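Local atomic coordinates of beta-lactamase-like protein (Koribacter versatilis, PDB entry 6B9V), a protein that is a metallo-beta-lactamase-fold diphosphatase of the PhnP family that cleaves reactive photoproducts of FAD. Residues F153-G161 with D178-M189. Residues are numbered along the deposited sequence; the frame is centred on the assembly and turned at random.
Sequences FIPVPVIHG and DFSSIPDASMEM. With MN (manganese (II) ion), chain D; MN (manganese (II) ion), chain C.
H160 carries its CG trans to the backbone N (chi1 -172°), and D178 carries its own trans to the carbonyl carbon (chi1 -67°), which lays imidazole and carboxylate side by side, their planes nearly perpendicular. Both reach the same manganese ion: H160 NE2 binds it at 2.2 Å and D178 OD1 at 2.4 Å. The same OD1 also binds the second manganese, at 2.2 Å, making D178 the bridging carboxylate of a dinuclear centre in a metallo-beta-lactamase fold. D178 CB lies over the centre of the imidazole, a CH-pi contact 3.6 Å from the centroid, while ND1 of H160 is hydrogen-bonded to T208 O, which should help fix the ring's rotation. H78 and H80 complete the protein ligands of the first ion; D82, H83 and H231 join D178 on the second.

Beyond the metals, S180 and S181 both face I159 in a classic beta bulge. I159 O accepts from S180 N (2.7 Å) and S181 N, both in its carbonyl plane, and I159 N returns a nearly straight bond to S181 O. S180 OG accepts from G161 N at 2.9 Å, and a water links it to S181 OG. Farther along, S186 OG donates to a lone pair of P157 O (2.6 Å), and P183 CD rests against that same carbonyl oxygen. V158 packs its CB on F179 CB and its CG1 on I182 CG1; M189, bent at its thioether, puts CE 3.5 Å from I154 CG2.

The 178-189 segment thus follows one side of strand 151-160, whose backbone pairs with strand 163-170. L176 of strand 173-176 touches V158 and I182, and helix 212-222 meets F179 through I218 and M187 through K221 and L222.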
ATOM      1  N   PHE A 153       0.035 -26.520   8.583  1.00 25.12           N
ATOM      2  CA  PHE A 153       1.059 -25.625   8.065  1.00 21.85           C
ATOM      3  C   PHE A 153       2.290 -25.720   8.959  1.00 25.33           C
ATOM      4  O   PHE A 153       2.271 -25.289  10.106  1.00 28.15           O
ATOM      5  CB  PHE A 153       0.546 -24.182   8.005  1.00 23.37           C
ATOM      6  CG  PHE A 153      -0.339 -23.899   6.827  1.00 24.69           C
ATOM      7  CD1 PHE A 153      -1.597 -24.465   6.733  1.00 25.71           C
ATOM      8  CD2 PHE A 153       0.081 -23.038   5.823  1.00 24.13           C
ATOM      9  CE1 PHE A 153      -2.417 -24.191   5.639  1.00 25.44           C
ATOM     10  CE2 PHE A 153      -0.729 -22.768   4.728  1.00 23.04           C
ATOM     11  CZ  PHE A 153      -1.980 -23.347   4.639  1.00 26.55           C
ATOM     12  N   ILE A 154       3.358 -26.299   8.436  1.00 22.19           N
ATOM     13  CA  ILE A 154       4.556 -26.571   9.224  1.00 23.13           C
ATOM     14  C   ILE A 154       5.534 -25.415   9.071  1.00 18.46           C
ATOM     15  O   ILE A 154       5.939 -25.108   7.961  1.00 22.47           O
ATOM     16  CB  ILE A 154       5.226 -27.885   8.770  1.00 19.11           C
ATOM     17  CG1 ILE A 154       4.184 -29.008   8.703  1.00 26.75           C
ATOM     18  CG2 ILE A 154       6.375 -28.256   9.699  1.00 24.14           C
ATOM     19  CD1 ILE A 154       4.609 -30.178   7.858  1.00 33.23           C
ATOM     20  N   PRO A 155       5.902 -24.762  10.182  1.00 19.99           N
ATOM     21  CA  PRO A 155       6.919 -23.707  10.102  1.00 17.65           C
ATOM     22  C   PRO A 155       8.284 -24.312   9.777  1.00 20.56           C
ATOM     23  O   PRO A 155       8.677 -25.327  10.361  1.00 24.66           O
ATOM     24  CB  PRO A 155       6.912 -23.085  11.508  1.00 23.87           C
ATOM     25  CG  PRO A 155       5.627 -23.577  12.156  1.00 29.31           C
ATOM     26  CD  PRO A 155       5.392 -24.932  11.554  1.00 26.81           C
ATOM     27  N   VAL A 156       8.981 -23.686   8.841  1.00 20.18           N
ATOM     28  CA  VAL A 156      10.291 -24.125   8.400  1.00 23.56           C
ATOM     29  C   VAL A 156      11.282 -23.006   8.662  1.00 18.33           C
ATOM     30  O   VAL A 156      11.241 -21.982   7.987  1.00 16.91           O
ATOM     31  CB  VAL A 156      10.299 -24.478   6.901  1.00 22.73           C
ATOM     32  CG1 VAL A 156      11.711 -24.927   6.457  1.00 17.38           C
ATOM     33  CG2 VAL A 156       9.266 -25.559   6.611  1.00 21.36           C
ATOM     34  N   PRO A 157      12.146 -23.176   9.664  1.00 19.46           N
ATOM     35  CA  PRO A 157      13.087 -22.092   9.964  1.00 18.54           C
ATOM     36  C   PRO A 157      14.024 -21.816   8.799  1.00 23.02           C
ATOM     37  O   PRO A 157      14.595 -22.757   8.249  1.00 20.40           O
ATOM     38  CB  PRO A 157      13.860 -22.617  11.176  1.00 21.57           C
ATOM     39  CG  PRO A 157      12.934 -23.679  11.801  1.00 23.91           C
ATOM     40  CD  PRO A 157      12.225 -24.288  10.633  1.00 21.43           C
ATOM     41  N   VAL A 158      14.151 -20.548   8.414  1.00 19.09           N
ATOM     42  CA  VAL A 158      15.192 -20.142   7.478  1.00 20.73           C
ATOM     43  C   VAL A 158      15.929 -18.923   8.052  1.00 23.06           C
ATOM     44  O   VAL A 158      15.433 -18.268   8.976  1.00 21.35           O
ATOM     45  CB  VAL A 158      14.631 -19.831   6.062  1.00 19.46           C
ATOM     46  CG1 VAL A 158      13.969 -21.086   5.459  1.00 17.02           C
ATOM     47  CG2 VAL A 158      13.625 -18.666   6.072  1.00 19.11           C
ATOM     48  N   ILE A 159      17.113 -18.639   7.515  1.00 18.53           N
ATOM     49  CA  ILE A 159      17.942 -17.549   8.020  1.00 20.73           C
ATOM     50  C   ILE A 159      17.946 -16.375   7.033  1.00 22.21           C
ATOM     51  O   ILE A 159      18.315 -16.527   5.875  1.00 20.92           O
ATOM     52  CB  ILE A 159      19.374 -18.028   8.285  1.00 18.32           C
ATOM     53  CG1 ILE A 159      19.355 -19.166   9.306  1.00 25.56           C
ATOM     54  CG2 ILE A 159      20.247 -16.871   8.785  1.00 21.86           C
ATOM     55  CD1 ILE A 159      18.746 -18.765  10.646  1.00 28.25           C
ATOM     56  N   HIS A 160      17.510 -15.217   7.526  1.00 20.88           N
ATOM     57  CA  HIS A 160      17.309 -13.987   6.762  1.00 18.31           C
ATOM     58  C   HIS A 160      18.413 -13.060   7.255  1.00 18.57           C
ATOM     59  O   HIS A 160      18.220 -12.295   8.206  1.00 22.35           O
ATOM     60  CB  HIS A 160      15.892 -13.434   7.026  1.00 16.77           C
ATOM     61  CG  HIS A 160      15.478 -12.267   6.167  1.00 21.15           C
ATOM     62  ND1 HIS A 160      16.102 -11.935   4.989  1.00 16.81           N
ATOM     63  CD2 HIS A 160      14.442 -11.398   6.310  1.00 18.20           C
ATOM     64  CE1 HIS A 160      15.485 -10.888   4.445  1.00 15.71           C
ATOM     65  NE2 HIS A 160      14.484 -10.544   5.225  1.00 16.31           N
ATOM     66  N   GLY A 161      19.595 -13.218   6.659  1.00 16.82           N
ATOM     67  CA  GLY A 161      20.808 -12.541   7.105  1.00 21.76           C
ATOM     68  C   GLY A 161      21.419 -13.219   8.319  1.00 29.21           C
ATOM     69  O   GLY A 161      22.200 -14.157   8.200  1.00 26.46           O
ATOM     70  N   ASP A 178      12.624 -14.573   1.509  1.00 11.90           N
ATOM     71  CA  ASP A 178      13.494 -13.773   2.376  1.00 16.39           C
ATOM     72  C   ASP A 178      14.477 -14.627   3.177  1.00 21.49           C
ATOM     73  O   ASP A 178      14.504 -14.581   4.412  1.00 18.24           O
ATOM     74  CB  ASP A 178      12.666 -12.916   3.343  1.00 15.58           C
ATOM     75  CG  ASP A 178      11.867 -11.815   2.631  1.00 15.04           C
ATOM     76  OD1 ASP A 178      12.177 -10.616   2.816  1.00 15.71           O
ATOM     77  OD2 ASP A 178      10.941 -12.163   1.894  1.00 16.09           O
ATOM     78  N   PHE A 179      15.279 -15.427   2.491  1.00 15.53           N
ATOM     79  CA  PHE A 179      16.344 -16.127   3.199  1.00 17.07           C
ATOM     80  C   PHE A 179      17.646 -15.931   2.469  1.00 15.31           C
ATOM     81  O   PHE A 179      17.661 -15.772   1.233  1.00 15.18           O
ATOM     82  CB  PHE A 179      16.056 -17.633   3.343  1.00 16.86           C
ATOM     83  CG  PHE A 179      16.045 -18.381   2.036  1.00 16.84           C
ATOM     84  CD1 PHE A 179      17.226 -18.865   1.479  1.00 17.65           C
ATOM     85  CD2 PHE A 179      14.850 -18.612   1.369  1.00 21.60           C
ATOM     86  CE1 PHE A 179      17.215 -19.544   0.264  1.00 16.62           C
ATOM     87  CE2 PHE A 179      14.826 -19.304   0.161  1.00 18.41           C
ATOM     88  CZ  PHE A 179      16.014 -19.756  -0.403  1.00 16.13           C
ATOM     89  N   SER A 180      18.719 -15.952   3.247  1.00 17.03           N
ATOM     90  CA  SER A 180      20.070 -16.026   2.706  1.00 22.75           C
ATOM     91  C   SER A 180      20.592 -17.449   2.858  1.00 18.52           C
ATOM     92  O   SER A 180      21.489 -17.863   2.132  1.00 21.62           O
ATOM     93  CB  SER A 180      20.993 -15.018   3.394  1.00 19.89           C
ATOM     94  OG  SER A 180      20.904 -15.076   4.810  1.00 22.17           O
ATOM     95  N   SER A 181      20.038 -18.208   3.797  1.00 18.53           N
ATOM     96  CA  SER A 181      20.426 -19.622   3.913  1.00 20.43           C
ATOM     97  C   SER A 181      19.342 -20.454   4.596  1.00 22.66           C
ATOM     98  O   SER A 181      18.448 -19.920   5.274  1.00 18.92           O
ATOM     99  CB  SER A 181      21.758 -19.776   4.660  1.00 26.59           C
ATOM    100  OG  SER A 181      21.661 -19.382   6.020  1.00 23.37           O
ATOM    101  N   ILE A 182      19.417 -21.761   4.375  1.00 20.86           N
ATOM    102  CA  ILE A 182      18.468 -22.703   4.936  1.00 21.50           C
ATOM    103  C   ILE A 182      19.232 -23.762   5.712  1.00 24.92           C
ATOM    104  O   ILE A 182      20.063 -24.487   5.140  1.00 23.63           O
ATOM    105  CB  ILE A 182      17.610 -23.366   3.843  1.00 23.30           C
ATOM    106  CG1 ILE A 182      16.903 -22.307   2.989  1.00 21.32           C
ATOM    107  CG2 ILE A 182      16.585 -24.307   4.470  1.00 17.90           C
ATOM    108  CD1 ILE A 182      16.209 -22.876   1.759  1.00 23.36           C
ATOM    109  N   PRO A 183      18.972 -23.846   7.026  1.00 24.76           N
ATOM    110  CA  PRO A 183      19.655 -24.810   7.899  1.00 27.00           C
ATOM    111  C   PRO A 183      19.481 -26.252   7.408  1.00 23.02           C
ATOM    112  O   PRO A 183      18.492 -26.555   6.733  1.00 21.37           O
ATOM    113  CB  PRO A 183      18.966 -24.612   9.252  1.00 27.95           C
ATOM    114  CG  PRO A 183      18.374 -23.220   9.186  1.00 27.19           C
ATOM    115  CD  PRO A 183      17.983 -23.030   7.754  1.00 23.06           C
ATOM    116  N   ASP A 184      20.427 -27.124   7.736  1.00 24.28           N
ATOM    117  CA  ASP A 184      20.354 -28.526   7.299  1.00 31.98           C
ATOM    118  C   ASP A 184      19.034 -29.185   7.703  1.00 25.73           C
ATOM    119  O   ASP A 184      18.358 -29.859   6.891  1.00 28.31           O
ATOM    120  CB  ASP A 184      21.528 -29.335   7.875  1.00 34.33           C
ATOM    121  CG  ASP A 184      22.870 -28.901   7.310  1.00 42.14           C
ATOM    122  OD1 ASP A 184      22.892 -28.200   6.274  1.00 39.14           O
ATOM    123  OD2 ASP A 184      23.908 -29.271   7.898  1.00 49.81           O
ATOM    124  N   ALA A 185      18.666 -28.980   8.964  1.00 25.79           N
ATOM    125  CA  ALA A 185      17.463 -29.586   9.504  1.00 32.92           C
ATOM    126  C   ALA A 185      16.244 -29.118   8.715  1.00 29.04           C
ATOM    127  O   ALA A 185      15.296 -29.881   8.532  1.00 24.96           O
ATOM    128  CB  ALA A 185      17.316 -29.267  11.005  1.00 30.24           C
ATOM    129  N   SER A 186      16.272 -27.883   8.216  1.00 22.75           N
ATOM    130  CA  SER A 186      15.166 -27.398   7.396  1.00 22.92           C
ATOM    131  C   SER A 186      15.201 -27.971   5.978  1.00 19.25           C
ATOM    132  O   SER A 186      14.148 -28.206   5.373  1.00 20.75           O
ATOM    133  CB  SER A 186      15.149 -25.857   7.323  1.00 19.08           C
ATOM    134  OG  SER A 186      14.859 -25.287   8.584  1.00 20.71           O
ATOM    135  N   MET A 187      16.397 -28.192   5.441  1.00 21.33           N
ATOM    136  CA  MET A 187      16.507 -28.785   4.117  1.00 22.68           C
ATOM    137  C   MET A 187      15.846 -30.153   4.144  1.00 24.50           C
ATOM    138  O   MET A 187      15.198 -30.567   3.169  1.00 23.80           O
ATOM    139  CB  MET A 187      17.963 -28.906   3.678  1.00 25.62           C
ATOM    140  CG  MET A 187      18.623 -27.571   3.382  1.00 22.99           C
ATOM    141  SD  MET A 187      18.090 -26.882   1.818  1.00 23.51           S
ATOM    142  CE  MET A 187      18.986 -27.929   0.664  1.00 22.22           C
ATOM    143  N   GLU A 188      15.991 -30.839   5.276  1.00 24.45           N
ATOM    144  CA  GLU A 188      15.435 -32.187   5.402  1.00 31.33           C
ATOM    145  C   GLU A 188      13.912 -32.206   5.447  1.00 27.84           C
ATOM    146  O   GLU A 188      13.305 -33.250   5.218  1.00 29.05           O
ATOM    147  CB  GLU A 188      15.999 -32.877   6.642  1.00 25.70           C
ATOM    148  CG  GLU A 188      17.439 -33.333   6.446  1.00 39.15           C
ATOM    149  CD  GLU A 188      17.636 -34.081   5.128  1.00 51.03           C
ATOM    150  OE1 GLU A 188      16.867 -35.031   4.858  1.00 60.39           O
ATOM    151  OE2 GLU A 188      18.552 -33.715   4.356  1.00 46.35           O
ATOM    152  N   MET A 189      13.307 -31.054   5.732  1.00 20.89           N
ATOM    153  CA  MET A 189      11.849 -30.920   5.817  1.00 25.66           C
ATOM    154  C   MET A 189      11.221 -30.635   4.457  1.00 22.87           C
ATOM    155  O   MET A 189       9.996 -30.607   4.321  1.00 23.98           O
ATOM    156  CB  MET A 189      11.461 -29.782   6.782  1.00 21.49           C
ATOM    157  CG  MET A 189      11.971 -29.940   8.222  1.00 28.18           C
ATOM    158  SD  MET A 189      11.626 -28.451   9.190  1.00 34.80           S
ATOM    159  CE  MET A 189       9.856 -28.580   9.373  1.00 30.51           C
TER
HETATM  160 MN    MN D 302      12.597  -9.393   4.845  1.00 16.40          MN
HETATM  161 MN    MN C 301      10.878  -9.153   1.814  1.00 14.95          MN
HETATM  162  O   HOH W   1      22.638 -16.811   5.967  1.00 32.53           O